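Local coordinates for protein glycoside Hydrolase (Bacteroides uniformis, PDB 5TA0) that probably hydrolyses agarose-type galactans in a gut bacterium as a family 86 glycoside hydrolase, captured with a neoagaro-oligosaccharide in its barrel, at residues Gln28-Val33 and Arg424-Cys429; Asp165-Thr170 and His226-Ala231; Leu222-Ser227 and Ile268-Lys273. One frame throughout, in Å; residues are numbered along the deposited sequence. Where two conformers were deposited one is given.

Contact 1 of 3, residues Gln28-Val33 and Arg424-Cys429; sequences QLNLNV and RVETNC
The side chain of N30 lies alongside that of E426, its ND2 meeting OE1 at 3.0 Å, where two antiparallel neighbours of a nine-stranded mixed beta-sheet pair up. The N-terminal strand 25-30 thereby joins the beta-sandwich region that follows the barrel. Q28 N donates to N428 O at 2.8 Å, and N428 N donates back to Q28 O; L29 opposite T427 is the non-hydrogen-bonded pair.

On the face of Q28, N30, E426 and N428 the polar ends are knitted together. CG of E426 is anti to its backbone N (chi1 -171°) and the chain extended, which lays the carboxylate alongside N30. N30 ND2 also reaches Q28 OE1 at 3.1 Å, nearly within its own amide plane, whereas it comes to E426 OE1 from above the carboxylate. E426 has its strongest polar partner in R647, a salt bridge through OE2.

On the face of L29 and T427, L29 CD1 packs on V425 CG2 at 3.8 Å and lies near the T427 methyl. A type I turn from N30 to V33 takes the chain to strand 34-37 of a second sheet, yet V33 O still accepts E426 N at 2.8 Å, and V425 CA lies 3.1 Å from V33 O as a CA-H...O contact.

Contact 2 of 3, residues Asp165-Thr170 and His226-Ala231; sequences DEPFGT and HSTIAA
T228 lays its methyl CG2 3.5 Å from F168 O and 3.7 Å from T170 N, against the backbone of the type II turn P167-T170, and such van der Waals contacts make up most of this junction. With CG2 anti to the backbone N and OG1 anti to the carbonyl carbon (chi1 -63°), T228 presents both branches to the loop. On the hydroxyl side, P167 CB stands 3.8 Å from T228 OG1, with CG slightly farther. Farther along, I229 CD1 lies 3.4 Å from G169 O. G169 brings no CB to this side, where the methyl groups of T228 and I229 close in, and its positive phi of 97° at the third turn position also suits glycine.

The polar link between the segments is a water, which donates to F168 O at 2.7 Å and shares a hydrogen bond with T228 OG1 at 2.6 Å. Within the loop, P167 O closes the turn by taking two bonds from T170, one from N and one from OG1; the hydroxyl, 2.7 Å away, arrives in the carbonyl plane on a lone pair.

G169 is the N-cap of helix 170-183, so the contact sets the start of that helix against the flank of helix 219-236. I229 continues the interface onto S172 and Y176, while A230 of the same helix packs on V242 of the parallel barrel strand 242-247.

Contact 3 of 3, residues Leu222-Ser227 and Ile268-Lys273; sequences LFEFHS and IDIAGK
Helices 219-236 and 264-271 of the alpha/beta barrel meet here; strand 242-247 and the short helix 258-262 lie between them in the chain. The approach is close, with the CA atoms of S227 and A271 only 5.5 Å apart, as the small side chains of both residues permit. The methyl CB of A271 faces the first helix, 3.6 Å from F223 O and equally 3.6 Å from S227 OG.

I270 fills the neighbouring position. Its CG2, anti to the backbone N (chi1 -68° for CG1), lies over the helix backbone 3.8 Å from E224 N. The other branch ends in CD1, which packs 4.0 Å from F223 CB and stands at the edge of the F223 ring, near its plane. The F223 ring also meets the rings of Y245 and F267.

Polar groups at the seam are joined by a water that donates to both S227 OG and I270 O, the latter at 3.2 Å. S227 OG has its strongest partner in D274, the residue after segment 268-273. H226 CB touches A271 CB, but the imidazole turns away from it and is fixed within its own helix: ND1 donates to L222 O at 2.9 Å along an almost straight line (175°), with that oxygen in the ring plane, while H226 N reaches L222 O from the opposite face of the carbonyl plane.

How the contacts relate
Contacts 2 and 3 are close neighbours in the barrel, their centres about 10 Å apart, and share H226 and S227 of helix 219-236. That helix is thus gripped on two flanks, by the start of helix 170-183 and by helix 264-271; F225 of segment 222-227 turns away from the latter, its CD1 3.6 Å from G169 CA of contact 2. Contact 1 lies across the chain's centre, its centre about 48 Å from that of contact 2 and 41 Å from that of contact 3. Along the chain, both are nested within the loop that contact 1 closes. The N-terminal strand thus lies in the same sheet as strand 423-429, with the barrel in the chain between them.

Contact 1 of 3, residues Gln28-Val33 and Arg424-Cys429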
loop_
_atom_site.group_PDB
_atom_site.type_symbol
_atom_site.label_atom_id
_atom_site.label_comp_id
_atom_site.label_asym_id
_atom_site.label_seq_id
_atom_site.Cartn_x
_atom_site.Cartn_y
_atom_site.Cartn_z
ATOM N N GLN A 28 9.015 -16.516 -16.986
ATOM C CA GLN A 28 8.096 -17.570 -17.447
ATOM C C GLN A 28 6.658 -17.243 -17.055
ATOM O O GLN A 28 6.395 -16.858 -15.904
ATOM C CB GLN A 28 8.527 -18.883 -16.785
ATOM C CG GLN A 28 7.780 -20.138 -17.191
ATOM C CD GLN A 28 8.410 -21.400 -16.602
ATOM O OE1 GLN A 28 7.970 -21.900 -15.564
ATOM N NE2 GLN A 28 9.473 -21.892 -17.239
ATOM N N LEU A 29 5.736 -17.406 -18.003
ATOM C CA LEU A 29 4.304 -17.229 -17.805
ATOM C C LEU A 29 3.654 -18.588 -18.037
ATOM O O LEU A 29 3.691 -19.101 -19.168
ATOM C CB LEU A 29 3.769 -16.225 -18.822
ATOM C CG LEU A 29 2.262 -16.046 -19.040
ATOM C CD1 LEU A 29 1.546 -15.762 -17.747
ATOM C CD2 LEU A 29 1.980 -14.930 -20.022
ATOM N N ASN A 30 3.088 -19.186 -16.996
ATOM C CA ASN A 30 2.361 -20.447 -17.127
ATOM C C ASN A 30 0.868 -20.140 -17.116
ATOM O O ASN A 30 0.207 -20.213 -16.068
ATOM C CB ASN A 30 2.777 -21.428 -16.028
ATOM C CG ASN A 30 4.237 -21.834 -16.133
ATOM O OD1 ASN A 30 4.709 -22.166 -17.212
ATOM N ND2 ASN A 30 4.965 -21.755 -15.038
ATOM N N LEU A 31 0.328 -19.778 -18.286
ATOM C CA LEU A 31 -1.001 -19.152 -18.349
ATOM C C LEU A 31 -2.179 -20.124 -18.167
ATOM O O LEU A 31 -3.307 -19.679 -18.100
ATOM C CB LEU A 31 -1.170 -18.237 -19.579
ATOM C CG LEU A 31 -0.716 -18.772 -20.947
ATOM C CD1 LEU A 31 -1.410 -20.091 -21.299
ATOM C CD2 LEU A 31 -0.937 -17.781 -22.077
ATOM N N ASN A 32 -1.900 -21.420 -18.046
ATOM C CA ASN A 32 -2.923 -22.418 -17.694
ATOM C C ASN A 32 -2.971 -22.773 -16.209
ATOM O O ASN A 32 -3.801 -23.582 -15.811
ATOM C CB ASN A 32 -2.695 -23.698 -18.502
ATOM C CG ASN A 32 -1.417 -24.405 -18.107
ATOM O OD1 ASN A 32 -0.339 -23.792 -18.063
ATOM N ND2 ASN A 32 -1.509 -25.698 -17.827
ATOM N N VAL A 33 -2.112 -22.144 -15.404
ATOM C CA VAL A 33 -1.969 -22.465 -13.972
ATOM C C VAL A 33 -2.482 -21.309 -13.130
ATOM O O VAL A 33 -1.803 -20.277 -13.040
ATOM C CB VAL A 33 -0.505 -22.795 -13.602
ATOM C CG1 VAL A 33 -0.384 -23.197 -12.133
ATOM C CG2 VAL A 33 0.039 -23.880 -14.531
ATOM N N ARG A 424 -5.638 -14.688 -11.840
ATOM C CA ARG A 424 -4.201 -14.705 -11.683
ATOM C C ARG A 424 -3.636 -16.052 -12.100
ATOM O O ARG A 424 -4.194 -17.098 -11.727
ATOM C CB ARG A 424 -3.829 -14.436 -10.231
ATOM C CG ARG A 424 -2.371 -14.073 -9.993
ATOM C CD ARG A 424 -2.132 -13.772 -8.526
ATOM N NE ARG A 424 -0.759 -13.393 -8.256
ATOM C CZ ARG A 424 -0.174 -13.499 -7.064
ATOM N NH1 ARG A 424 -0.838 -13.991 -6.020
ATOM N NH2 ARG A 424 1.102 -13.159 -6.925
ATOM N N VAL A 425 -2.509 -16.022 -12.803
ATOM C CA VAL A 425 -1.827 -17.231 -13.223
ATOM C C VAL A 425 -0.375 -17.175 -12.823
ATOM O O VAL A 425 0.194 -16.090 -12.568
ATOM C CB VAL A 425 -2.006 -17.541 -14.739
ATOM C CG1 VAL A 425 -3.454 -17.860 -15.030
ATOM C CG2 VAL A 425 -1.490 -16.383 -15.606
ATOM N N GLU A 426 0.245 -18.338 -12.760
ATOM C CA GLU A 426 1.616 -18.437 -12.292
ATOM C C GLU A 426 2.645 -17.795 -13.211
ATOM O O GLU A 426 2.625 -18.005 -14.425
ATOM C CB GLU A 426 2.003 -19.892 -12.092
ATOM C CG GLU A 426 3.347 -19.999 -11.407
ATOM C CD GLU A 426 4.052 -21.303 -11.582
ATOM O OE1 GLU A 426 3.672 -22.147 -12.413
ATOM O OE2 GLU A 426 5.042 -21.452 -10.835
ATOM N N THR A 427 3.570 -17.058 -12.603
ATOM C CA THR A 427 4.762 -16.559 -13.278
ATOM C C THR A 427 5.968 -16.879 -12.418
ATOM O O THR A 427 5.854 -16.984 -11.206
ATOM C CB THR A 427 4.717 -15.041 -13.522
ATOM O OG1 THR A 427 4.582 -14.351 -12.264
ATOM C CG2 THR A 427 3.591 -14.680 -14.454
ATOM N N ASN A 428 7.144 -16.933 -13.055
ATOM C CA ASN A 428 8.447 -17.182 -12.387
ATOM C C ASN A 428 9.506 -16.307 -13.027
ATOM O O ASN A 428 9.580 -16.303 -14.252
ATOM C CB ASN A 428 8.895 -18.635 -12.588
ATOM C CG ASN A 428 7.900 -19.643 -12.053
ATOM O OD1 ASN A 428 7.648 -19.706 -10.853
ATOM N ND2 ASN A 428 7.343 -20.442 -12.940
ATOM N N CYS A 429 10.328 -15.579 -12.245
ATOM C CA CYS A 429 11.385 -14.792 -12.851
ATOM C C CYS A 429 12.628 -15.023 -12.001
ATOM O O CYS A 429 12.624 -14.649 -10.840
ATOM C CB CYS A 429 10.869 -13.342 -13.031
ATOM S SG CYS A 429 9.343 -13.339 -14.050
#

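Contact 2 of 3, residues Asp165-Thr170 and His226-Ala231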
loop_
_atom_site.group_PDB
_atom_site.type_symbol
_atom_site.label_atom_id
_atom_site.label_comp_id
_atom_site.label_asym_id
_atom_site.label_seq_id
_atom_site.Cartn_x
_atom_site.Cartn_y
_atom_site.Cartn_z
ATOM N N ASP A 165 -15.712 6.908 33.181
ATOM C CA ASP A 165 -16.916 7.089 32.364
ATOM C C ASP A 165 -16.647 7.843 31.061
ATOM O O ASP A 165 -17.432 7.719 30.126
ATOM C CB ASP A 165 -18.012 7.825 33.141
ATOM C CG ASP A 165 -18.589 6.999 34.284
ATOM O OD1 ASP A 165 -18.630 5.748 34.186
ATOM O OD2 ASP A 165 -19.016 7.629 35.274
ATOM N N GLU A 166 -15.556 8.615 31.014
ATOM C CA GLU A 166 -15.200 9.396 29.820
ATOM C C GLU A 166 -13.734 9.137 29.485
ATOM O O GLU A 166 -12.872 9.971 29.743
ATOM C CB GLU A 166 -15.479 10.878 30.036
ATOM C CG GLU A 166 -15.399 11.679 28.747
ATOM C CD GLU A 166 -15.526 13.168 28.926
ATOM O OE1 GLU A 166 -16.177 13.622 29.886
ATOM O OE2 GLU A 166 -14.969 13.923 28.104
ATOM N N PRO A 167 -13.448 7.967 28.891
ATOM C CA PRO A 167 -12.070 7.666 28.532
ATOM C C PRO A 167 -11.556 8.611 27.456
ATOM O O PRO A 167 -12.338 9.169 26.686
ATOM C CB PRO A 167 -12.120 6.218 28.017
ATOM C CG PRO A 167 -13.530 5.974 27.720
ATOM C CD PRO A 167 -14.328 6.801 28.674
ATOM N N PHE A 168 -10.250 8.788 27.433
ATOM C CA PHE A 168 -9.612 9.732 26.504
ATOM C C PHE A 168 -10.043 9.511 25.067
ATOM O O PHE A 168 -9.907 8.432 24.517
ATOM C CB PHE A 168 -8.114 9.580 26.608
ATOM C CG PHE A 168 -7.353 10.569 25.797
ATOM C CD1 PHE A 168 -7.353 11.903 26.155
ATOM C CD2 PHE A 168 -6.595 10.160 24.688
ATOM C CE1 PHE A 168 -6.637 12.817 25.427
ATOM C CE2 PHE A 168 -5.888 11.083 23.954
ATOM C CZ PHE A 168 -5.893 12.397 24.333
ATOM N N GLY A 169 -10.584 10.563 24.459
ATOM C CA GLY A 169 -11.129 10.509 23.119
ATOM C C GLY A 169 -12.633 10.327 23.000
ATOM O O GLY A 169 -13.154 10.244 21.888
ATOM N N THR A 170 -13.363 10.250 24.117
ATOM C CA THR A 170 -14.815 10.062 24.062
ATOM C C THR A 170 -15.476 11.132 23.188
ATOM O O THR A 170 -16.271 10.792 22.304
ATOM C CB THR A 170 -15.411 10.013 25.471
ATOM O OG1 THR A 170 -14.947 8.810 26.128
ATOM C CG2 THR A 170 -16.905 10.031 25.450
ATOM N N HIS A 226 -7.374 4.987 20.059
ATOM C CA HIS A 226 -7.953 4.240 18.959
ATOM C C HIS A 226 -9.090 3.304 19.400
ATOM O O HIS A 226 -10.104 3.214 18.722
ATOM C CB HIS A 226 -6.893 3.434 18.199
ATOM C CG HIS A 226 -6.118 4.250 17.208
ATOM N ND1 HIS A 226 -5.202 5.213 17.556
ATOM C CD2 HIS A 226 -6.154 4.253 15.856
ATOM C CE1 HIS A 226 -4.718 5.780 16.463
ATOM N NE2 HIS A 226 -5.260 5.200 15.415
ATOM N N SER A 227 -8.927 2.601 20.511
ATOM C CA SER A 227 -10.015 1.738 21.011
ATOM C C SER A 227 -11.250 2.562 21.347
ATOM O O SER A 227 -12.365 2.182 21.023
ATOM C CB SER A 227 -9.563 0.976 22.238
ATOM O OG SER A 227 -8.533 0.044 21.912
ATOM N N THR A 228 -11.031 3.719 21.972
ATOM C CA THR A 228 -12.152 4.578 22.340
ATOM C C THR A 228 -12.860 5.133 21.106
ATOM O O THR A 228 -14.094 5.157 21.043
ATOM C CB THR A 228 -11.660 5.666 23.284
ATOM O OG1 THR A 228 -11.186 5.017 24.488
ATOM C CG2 THR A 228 -12.779 6.667 23.642
ATOM N N ILE A 229 -12.104 5.557 20.095
ATOM C CA ILE A 229 -12.722 6.035 18.861
ATOM C C ILE A 229 -13.537 4.927 18.187
ATOM O O ILE A 229 -14.676 5.153 17.772
ATOM C CB ILE A 229 -11.708 6.646 17.867
ATOM C CG1 ILE A 229 -10.969 7.841 18.488
ATOM C CG2 ILE A 229 -12.400 7.064 16.579
ATOM C CD1 ILE A 229 -11.817 8.979 19.008
ATOM N N ALA A 230 -12.969 3.729 18.095
ATOM C CA ALA A 230 -13.671 2.627 17.461
ATOM C C ALA A 230 -15.003 2.373 18.169
ATOM O O ALA A 230 -16.048 2.181 17.510
ATOM C CB ALA A 230 -12.802 1.382 17.440
ATOM N N ALA A 231 -14.972 2.355 19.490
ATOM C CA ALA A 231 -16.200 2.075 20.261
ATOM C C ALA A 231 -17.263 3.146 20.030
ATOM O O ALA A 231 -18.449 2.839 19.887
ATOM C CB ALA A 231 -15.888 1.927 21.721
HETATM O O HOH W 1 -8.941 6.096 25.378
#

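Contact 3 of 3, residues Leu222-Ser227 and Ile268-Lys273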
loop_
_atom_site.group_PDB
_atom_site.type_symbol
_atom_site.label_atom_id
_atom_site.label_comp_id
_atom_site.label_asym_id
_atom_site.label_seq_id
_atom_site.Cartn_x
_atom_site.Cartn_y
_atom_site.Cartn_z
ATOM N N LEU A 222 -2.139 7.469 22.610
ATOM C CA LEU A 222 -2.684 7.496 21.256
ATOM C C LEU A 222 -3.251 6.132 20.866
ATOM O O LEU A 222 -4.321 6.025 20.246
ATOM C CB LEU A 222 -1.612 7.909 20.266
ATOM C CG LEU A 222 -1.955 7.590 18.815
ATOM C CD1 LEU A 222 -2.955 8.596 18.268
ATOM C CD2 LEU A 222 -0.680 7.556 18.006
ATOM N N PHE A 223 -2.559 5.063 21.260
ATOM C CA PHE A 223 -3.090 3.723 20.968
ATOM C C PHE A 223 -4.402 3.443 21.703
ATOM O O PHE A 223 -5.353 2.906 21.108
ATOM C CB PHE A 223 -1.996 2.672 21.215
ATOM C CG PHE A 223 -0.758 2.889 20.413
ATOM C CD1 PHE A 223 -0.783 3.533 19.168
ATOM C CD2 PHE A 223 0.480 2.454 20.883
ATOM C CE1 PHE A 223 0.358 3.715 18.438
ATOM C CE2 PHE A 223 1.629 2.633 20.146
ATOM C CZ PHE A 223 1.573 3.272 18.911
ATOM N N GLU A 224 -4.460 3.811 22.997
ATOM C CA GLU A 224 -5.694 3.693 23.787
ATOM C C GLU A 224 -6.814 4.471 23.100
ATOM O O GLU A 224 -7.932 3.970 22.974
ATOM C CB GLU A 224 -5.544 4.213 25.249
ATOM C CG GLU A 224 -4.845 3.272 26.244
ATOM C CD GLU A 224 -4.729 3.793 27.691
ATOM O OE1 GLU A 224 -5.544 4.641 28.115
ATOM O OE2 GLU A 224 -3.773 3.356 28.344
ATOM N N PHE A 225 -6.502 5.697 22.659
ATOM C CA PHE A 225 -7.457 6.554 21.936
ATOM C C PHE A 225 -8.119 5.816 20.774
ATOM O O PHE A 225 -9.309 5.970 20.549
ATOM C CB PHE A 225 -6.690 7.803 21.494
ATOM C CG PHE A 225 -7.408 8.755 20.572
ATOM C CD1 PHE A 225 -8.186 9.775 21.094
ATOM C CD2 PHE A 225 -7.184 8.739 19.209
ATOM C CE1 PHE A 225 -8.785 10.701 20.265
ATOM C CE2 PHE A 225 -7.766 9.678 18.390
ATOM C CZ PHE A 225 -8.563 10.662 18.916
ATOM N N HIS A 226 -7.374 4.987 20.059
ATOM C CA HIS A 226 -7.953 4.240 18.959
ATOM C C HIS A 226 -9.090 3.304 19.400
ATOM O O HIS A 226 -10.104 3.214 18.722
ATOM C CB HIS A 226 -6.893 3.434 18.199
ATOM C CG HIS A 226 -6.118 4.250 17.208
ATOM N ND1 HIS A 226 -5.202 5.213 17.556
ATOM C CD2 HIS A 226 -6.154 4.253 15.856
ATOM C CE1 HIS A 226 -4.718 5.780 16.463
ATOM N NE2 HIS A 226 -5.260 5.200 15.415
ATOM N N SER A 227 -8.927 2.601 20.511
ATOM C CA SER A 227 -10.015 1.738 21.011
ATOM C C SER A 227 -11.250 2.562 21.347
ATOM O O SER A 227 -12.365 2.182 21.023
ATOM C CB SER A 227 -9.563 0.976 22.238
ATOM O OG SER A 227 -8.533 0.044 21.912
ATOM N N ILE A 268 -0.559 -3.118 18.621
ATOM C CA ILE A 268 -1.179 -4.427 18.513
ATOM C C ILE A 268 -1.616 -4.903 19.899
ATOM O O ILE A 268 -2.738 -5.410 20.035
ATOM C CB ILE A 268 -0.231 -5.417 17.794
ATOM C CG1 ILE A 268 -0.106 -5.006 16.308
ATOM C CG2 ILE A 268 -0.671 -6.860 17.959
ATOM C CD1 ILE A 268 1.014 -5.694 15.547
ATOM N N ASP A 269 -0.749 -4.738 20.909
ATOM C CA ASP A 269 -1.085 -5.206 22.258
ATOM C C ASP A 269 -2.262 -4.466 22.884
ATOM O O ASP A 269 -3.048 -5.059 23.602
ATOM C CB ASP A 269 0.112 -5.053 23.188
ATOM C CG ASP A 269 1.235 -6.028 22.908
ATOM O OD1 ASP A 269 1.084 -6.969 22.092
ATOM O OD2 ASP A 269 2.318 -5.847 23.496
ATOM N N ILE A 270 -2.373 -3.176 22.607
ATOM C CA ILE A 270 -3.385 -2.320 23.250
ATOM C C ILE A 270 -4.704 -2.291 22.502
ATOM O O ILE A 270 -5.771 -2.473 23.105
ATOM C CB ILE A 270 -2.844 -0.893 23.407
ATOM C CG1 ILE A 270 -1.714 -0.877 24.437
ATOM C CG2 ILE A 270 -3.927 0.095 23.833
ATOM C CD1 ILE A 270 -0.864 0.383 24.325
ATOM N N ALA A 271 -4.636 -2.057 21.187
ATOM C CA ALA A 271 -5.823 -1.760 20.385
ATOM C C ALA A 271 -6.056 -2.800 19.289
ATOM O O ALA A 271 -7.091 -2.734 18.633
ATOM C CB ALA A 271 -5.675 -0.379 19.774
ATOM N N GLY A 272 -5.130 -3.726 19.057
ATOM C CA GLY A 272 -5.271 -4.629 17.918
ATOM C C GLY A 272 -6.583 -5.380 17.850
ATOM O O GLY A 272 -7.198 -5.499 16.798
ATOM N N LYS A 273 -7.015 -5.883 18.989
ATOM C CA LYS A 273 -8.272 -6.619 19.079
ATOM C C LYS A 273 -9.498 -5.777 18.746
ATOM O O LYS A 273 -10.541 -6.341 18.427
ATOM C CB LYS A 273 -8.438 -7.241 20.485
ATOM C CG LYS A 273 -8.665 -6.229 21.601
ATOM C CD LYS A 273 -8.658 -6.817 23.015
ATOM C CE LYS A 273 -9.137 -5.799 24.052
ATOM N NZ LYS A 273 -8.561 -4.418 23.922
HETATM O O HOH W 2 -7.374 -0.141 24.529
#